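Transcriptional regulator (Streptococcus dysgalactiae, PDB 4YV9) probably regulates transcription in quorum sensing, binding DNA through its helix-turn-helix domain and SHP pheromone peptides through its helical repeat domain. Local coordinates at residues F74-R79 / D103-M108; A90-L95 / A111-I116. All blocks are in the same frame, centred on the assembly; numbering follows the deposited sequence.

Contact 1: residues F74-R79 / D103-M108; sequences FTLLSR and DYESTM
Behind the Leu76–Glu105 and Leu77–Met108 contacts, Thr75 O takes two donors: Arg79 N, the regular helical bond, and Ser78 OG at 2.6 Å. Both come from one face of the carbonyl plane, and the hydroxyl, tilted 32° from that plane, approaches the carbonyl oxygen well off the C=O direction (111°), turning Ser78 back onto its own helix. Across the contact everything is carbon. Leu76, with CG anti to the backbone N (chi1 176°), extends CD2 to Glu105 CG at 3.6 Å and lies nearly as close to Glu105 CB, so the leucine methyl rests on the aliphatic stem of the acid. The Glu105 chain bends at chi2 and turns its carboxylate off from Leu76, to where OE2 is hydrogen-bonded to Tyr143 OH. One turn further along helix 103-113, the extended selenomethionine Met108 meets Leu77 at about a right angle. Its CE stands 3.3 Å from Leu77 CD2, tighter than usual for two methyls. Leu77 also packs on the bound peptide and on Tyr142, and Met108 on Leu147. The joint between helices 72-85 and 103-113, in the all-helical, probably TPR-like region beside the peptide, is therefore buried and apolar, the acid contributing methylenes while helix 142-151 engages its carboxylate.

Contact 2: residues A90-L95 / A111-I116; sequences AKLLKL and AILSSI
Leu92 and Leu93 of helix 89-98 meet Leu113 of helix 103-113 and Ile116 just beyond it, carbon to carbon and with no hydrogen bond between the segments. Leu113 uses both branches: CD1 lies 4.0 Å from Leu92 CB, while CD2 approaches Leu93 CD2 to 3.5 Å, the side chains of Leu93 and Leu113 crossing at about a right angle. Leu92 turns its own CD1 to Ile116 CD1 at 3.4 Å, a close fit for two methyls. Ile116 reaches that place because its CG1 sits between the backbone N and the carbonyl carbon (chi1 70°) and the chain runs straight on to CD1. Leu92 and Leu113 are buried, whereas Leu93 and Ile116 lie nearer the surface.

The next shell holds the backbone of 111-116 in place. Ser115 N bonds to Ile112 O at 3.0 Å and Ile116 N to Leu113 O at 3.1 Å, tight turns that bring Ile116 round to the same side as Leu113. Ser114 OG donates to Ala111 O at 2.5 Å, 34° out of the carbonyl plane, and Arg153 NH2 adds weak bonds to both oxygens. Ile112 and Ser115 pack on the bound peptide.

Farther out, Leu92 rests on Tyr83 and Leu95 on Val80, both of helix 72-85, while Leu113 touches Val120 in a loop. The consecutive helices 89-98 and 103-113 run antiparallel, with helix 72-85 packed beside them, consistent with the antiparallel helix pairs of a TPR-like repeat fold.

In the fold
Contacts 1 and 2 have centres about 11 Å apart and share helix 103-113: its early turns meet helix 72-85 in contact 1, and residues 111-116, at and past its C-terminal part, meet helix 89-98 in contact 2. Helices 72-85 and 89-98 follow each other and each pairs with a later part of the chain, and the segments alternate along the sequence. The contacts also touch directly, Arg79 NH1 packing 3.3 Å from Leu95 CD1. Both border the bound peptide, probably the cyclic inhibitor, through Leu77 in contact 1 and Ile112 and Ser115 in contact 2. Contact 1 additionally faces the second subunit, where Phe74 packs on Glu175 and Glu105 on Asn56 of that neighbouring chain.

Contact 1: residues F74-R79 / D103-M108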
# COMPACT_ATOMS: atom_id res chain seq x y z
N PHE B 74 -5.21 5.49 14.77
CA PHE B 74 -4.94 6.34 13.62
C PHE B 74 -5.30 7.80 13.95
O PHE B 74 -4.68 8.74 13.43
CB PHE B 74 -5.71 5.86 12.39
CG PHE B 74 -5.17 6.39 11.09
CD1 PHE B 74 -4.06 5.80 10.50
CD2 PHE B 74 -5.75 7.48 10.48
CE1 PHE B 74 -3.55 6.29 9.30
CE2 PHE B 74 -5.26 7.98 9.29
CZ PHE B 74 -4.16 7.38 8.70
N THR B 75 -6.30 7.97 14.81
CA THR B 75 -6.69 9.30 15.27
C THR B 75 -5.57 9.89 16.12
O THR B 75 -5.21 11.06 15.99
CB THR B 75 -8.02 9.26 16.07
OG1 THR B 75 -9.07 8.77 15.23
CG2 THR B 75 -8.39 10.64 16.58
N LEU B 76 -5.01 9.05 17.00
CA LEU B 76 -3.87 9.45 17.80
C LEU B 76 -2.71 9.89 16.92
O LEU B 76 -2.16 10.98 17.09
CB LEU B 76 -3.43 8.31 18.72
CG LEU B 76 -2.17 8.56 19.55
CD1 LEU B 76 -2.31 9.82 20.40
CD2 LEU B 76 -1.90 7.37 20.42
N LEU B 77 -2.37 9.05 15.95
CA LEU B 77 -1.27 9.34 15.03
C LEU B 77 -1.46 10.63 14.26
O LEU B 77 -0.51 11.37 14.04
CB LEU B 77 -1.07 8.20 14.05
CG LEU B 77 -0.60 6.90 14.70
CD1 LEU B 77 -0.39 5.81 13.66
CD2 LEU B 77 0.67 7.20 15.42
N SER B 78 -2.70 10.89 13.83
CA SER B 78 -3.00 12.07 13.04
C SER B 78 -2.80 13.35 13.85
O SER B 78 -2.23 14.31 13.35
CB SER B 78 -4.43 11.99 12.50
OG SER B 78 -5.35 11.81 13.55
N ARG B 79 -3.28 13.36 15.09
CA ARG B 79 -3.06 14.47 16.00
C ARG B 79 -1.56 14.73 16.23
O ARG B 79 -1.07 15.84 15.99
CB ARG B 79 -3.74 14.22 17.35
CG ARG B 79 -5.27 14.14 17.30
CD ARG B 79 -5.89 14.10 18.70
NE ARG B 79 -5.76 15.38 19.39
CZ ARG B 79 -6.10 15.60 20.66
NH1 ARG B 79 -6.59 14.62 21.41
NH2 ARG B 79 -5.93 16.81 21.19
N ASP B 103 -1.06 2.96 28.42
CA ASP B 103 0.37 2.88 28.73
C ASP B 103 1.24 2.97 27.49
O ASP B 103 2.14 3.81 27.43
CB ASP B 103 0.71 1.60 29.50
CG ASP B 103 2.10 1.65 30.15
OD1 ASP B 103 2.43 2.66 30.80
OD2 ASP B 103 2.86 0.68 29.99
N TYR B 104 0.98 2.13 26.49
CA TYR B 104 1.84 2.09 25.32
C TYR B 104 1.72 3.37 24.50
O TYR B 104 2.72 3.86 23.97
CB TYR B 104 1.54 0.88 24.44
CG TYR B 104 1.55 -0.42 25.21
CD1 TYR B 104 2.44 -0.62 26.26
CD2 TYR B 104 0.64 -1.43 24.91
CE1 TYR B 104 2.44 -1.79 26.97
CE2 TYR B 104 0.64 -2.61 25.62
CZ TYR B 104 1.53 -2.78 26.64
OH TYR B 104 1.53 -3.95 27.36
N GLU B 105 0.51 3.90 24.39
CA GLU B 105 0.28 5.14 23.67
C GLU B 105 1.02 6.33 24.31
O GLU B 105 1.66 7.12 23.62
CB GLU B 105 -1.21 5.46 23.59
CG GLU B 105 -2.03 4.58 22.62
CD GLU B 105 -2.32 3.21 23.17
OE1 GLU B 105 -1.95 2.96 24.34
OE2 GLU B 105 -2.90 2.37 22.44
N SER B 106 0.92 6.47 25.62
CA SER B 106 1.55 7.63 26.25
C SER B 106 3.05 7.44 26.22
O SER B 106 3.78 8.40 26.03
CB SER B 106 1.04 7.86 27.67
OG SER B 106 1.21 6.71 28.49
N THR B 107 3.52 6.19 26.39
CA THR B 107 4.94 5.90 26.26
C THR B 107 5.44 6.33 24.88
O THR B 107 6.50 6.94 24.75
CB THR B 107 5.26 4.40 26.50
OG1 THR B 107 5.16 4.10 27.90
CG2 THR B 107 6.68 4.09 26.02
N MSE B 108 4.64 6.05 23.85
CA MSE B 108 4.95 6.51 22.50
C MSE B 108 4.87 8.04 22.31
O MSE B 108 5.66 8.62 21.57
CB MSE B 108 4.00 5.84 21.51
CG MSE B 108 4.21 6.32 20.11
SE MSE B 108 2.92 5.58 18.81
CE MSE B 108 3.18 6.96 17.52

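Contact 2: residues A90-L95 / A111-I116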
# COMPACT_ATOMS: atom_id res chain seq x y z
N ALA B 90 3.40 22.49 23.25
CA ALA B 90 2.34 22.78 24.20
C ALA B 90 1.20 21.76 24.16
O ALA B 90 0.82 21.22 25.19
CB ALA B 90 1.79 24.18 23.95
N LYS B 91 0.64 21.49 22.99
CA LYS B 91 -0.56 20.65 23.01
C LYS B 91 -0.21 19.17 22.87
O LYS B 91 -1.06 18.32 23.12
CB LYS B 91 -1.54 21.12 21.94
CG LYS B 91 -0.93 21.20 20.57
CD LYS B 91 -1.96 21.61 19.53
CE LYS B 91 -2.42 23.03 19.67
NZ LYS B 91 -3.40 23.33 18.59
N LEU B 92 1.04 18.87 22.52
CA LEU B 92 1.53 17.49 22.65
C LEU B 92 1.61 17.15 24.13
O LEU B 92 1.43 16.01 24.53
CB LEU B 92 2.90 17.31 21.99
CG LEU B 92 2.92 17.07 20.48
CD1 LEU B 92 4.30 17.36 19.95
CD2 LEU B 92 2.51 15.63 20.14
N LEU B 93 1.87 18.17 24.93
CA LEU B 93 1.96 18.02 26.38
C LEU B 93 0.64 17.58 27.03
O LEU B 93 0.64 16.73 27.91
CB LEU B 93 2.45 19.32 27.02
CG LEU B 93 3.97 19.47 26.93
CD1 LEU B 93 4.47 20.79 27.52
CD2 LEU B 93 4.61 18.28 27.61
N LYS B 94 -0.48 18.16 26.63
CA LYS B 94 -1.74 17.70 27.20
C LYS B 94 -2.42 16.64 26.35
O LYS B 94 -3.35 15.96 26.81
CB LYS B 94 -2.68 18.87 27.46
CG LYS B 94 -2.53 19.38 28.90
CD LYS B 94 -1.61 20.56 28.99
CE LYS B 94 -2.12 21.53 30.04
NZ LYS B 94 -1.32 22.76 30.11
N LEU B 95 -1.92 16.45 25.13
CA LEU B 95 -2.27 15.24 24.39
C LEU B 95 -1.79 14.07 25.22
O LEU B 95 -2.46 13.05 25.35
CB LEU B 95 -1.63 15.23 23.00
CG LEU B 95 -1.92 14.00 22.12
CD1 LEU B 95 -3.41 13.91 21.84
CD2 LEU B 95 -1.14 14.05 20.82
N ALA B 111 7.97 9.48 23.71
CA ALA B 111 9.09 9.23 22.81
C ALA B 111 9.12 10.27 21.70
O ALA B 111 10.18 10.81 21.36
CB ALA B 111 9.01 7.82 22.22
N ILE B 112 7.96 10.54 21.12
CA ILE B 112 7.86 11.49 20.02
C ILE B 112 8.12 12.89 20.51
O ILE B 112 8.88 13.65 19.90
CB ILE B 112 6.48 11.44 19.34
CG1 ILE B 112 6.32 10.13 18.57
CG2 ILE B 112 6.29 12.63 18.40
CD1 ILE B 112 4.87 9.74 18.36
N LEU B 113 7.49 13.23 21.63
CA LEU B 113 7.63 14.55 22.23
C LEU B 113 9.07 14.86 22.62
O LEU B 113 9.47 16.03 22.61
CB LEU B 113 6.72 14.66 23.46
CG LEU B 113 6.86 15.89 24.35
CD1 LEU B 113 6.59 17.14 23.57
CD2 LEU B 113 5.91 15.78 25.53
N SER B 114 9.85 13.84 22.96
CA SER B 114 11.25 14.04 23.34
C SER B 114 12.09 14.57 22.18
O SER B 114 13.16 15.13 22.39
CB SER B 114 11.87 12.74 23.85
OG SER B 114 12.00 11.81 22.80
N SER B 115 11.60 14.37 20.95
CA SER B 115 12.32 14.83 19.76
C SER B 115 12.17 16.32 19.51
O SER B 115 12.82 16.86 18.61
CB SER B 115 11.87 14.06 18.52
OG SER B 115 12.70 12.93 18.28
N ILE B 116 11.32 16.99 20.28
CA ILE B 116 11.18 18.43 20.17
C ILE B 116 11.23 19.11 21.54
O ILE B 116 11.24 20.34 21.65
CB ILE B 116 9.86 18.82 19.47
CG1 ILE B 116 8.67 18.51 20.37
CG2 ILE B 116 9.72 18.11 18.13
CD1 ILE B 116 7.37 18.89 19.75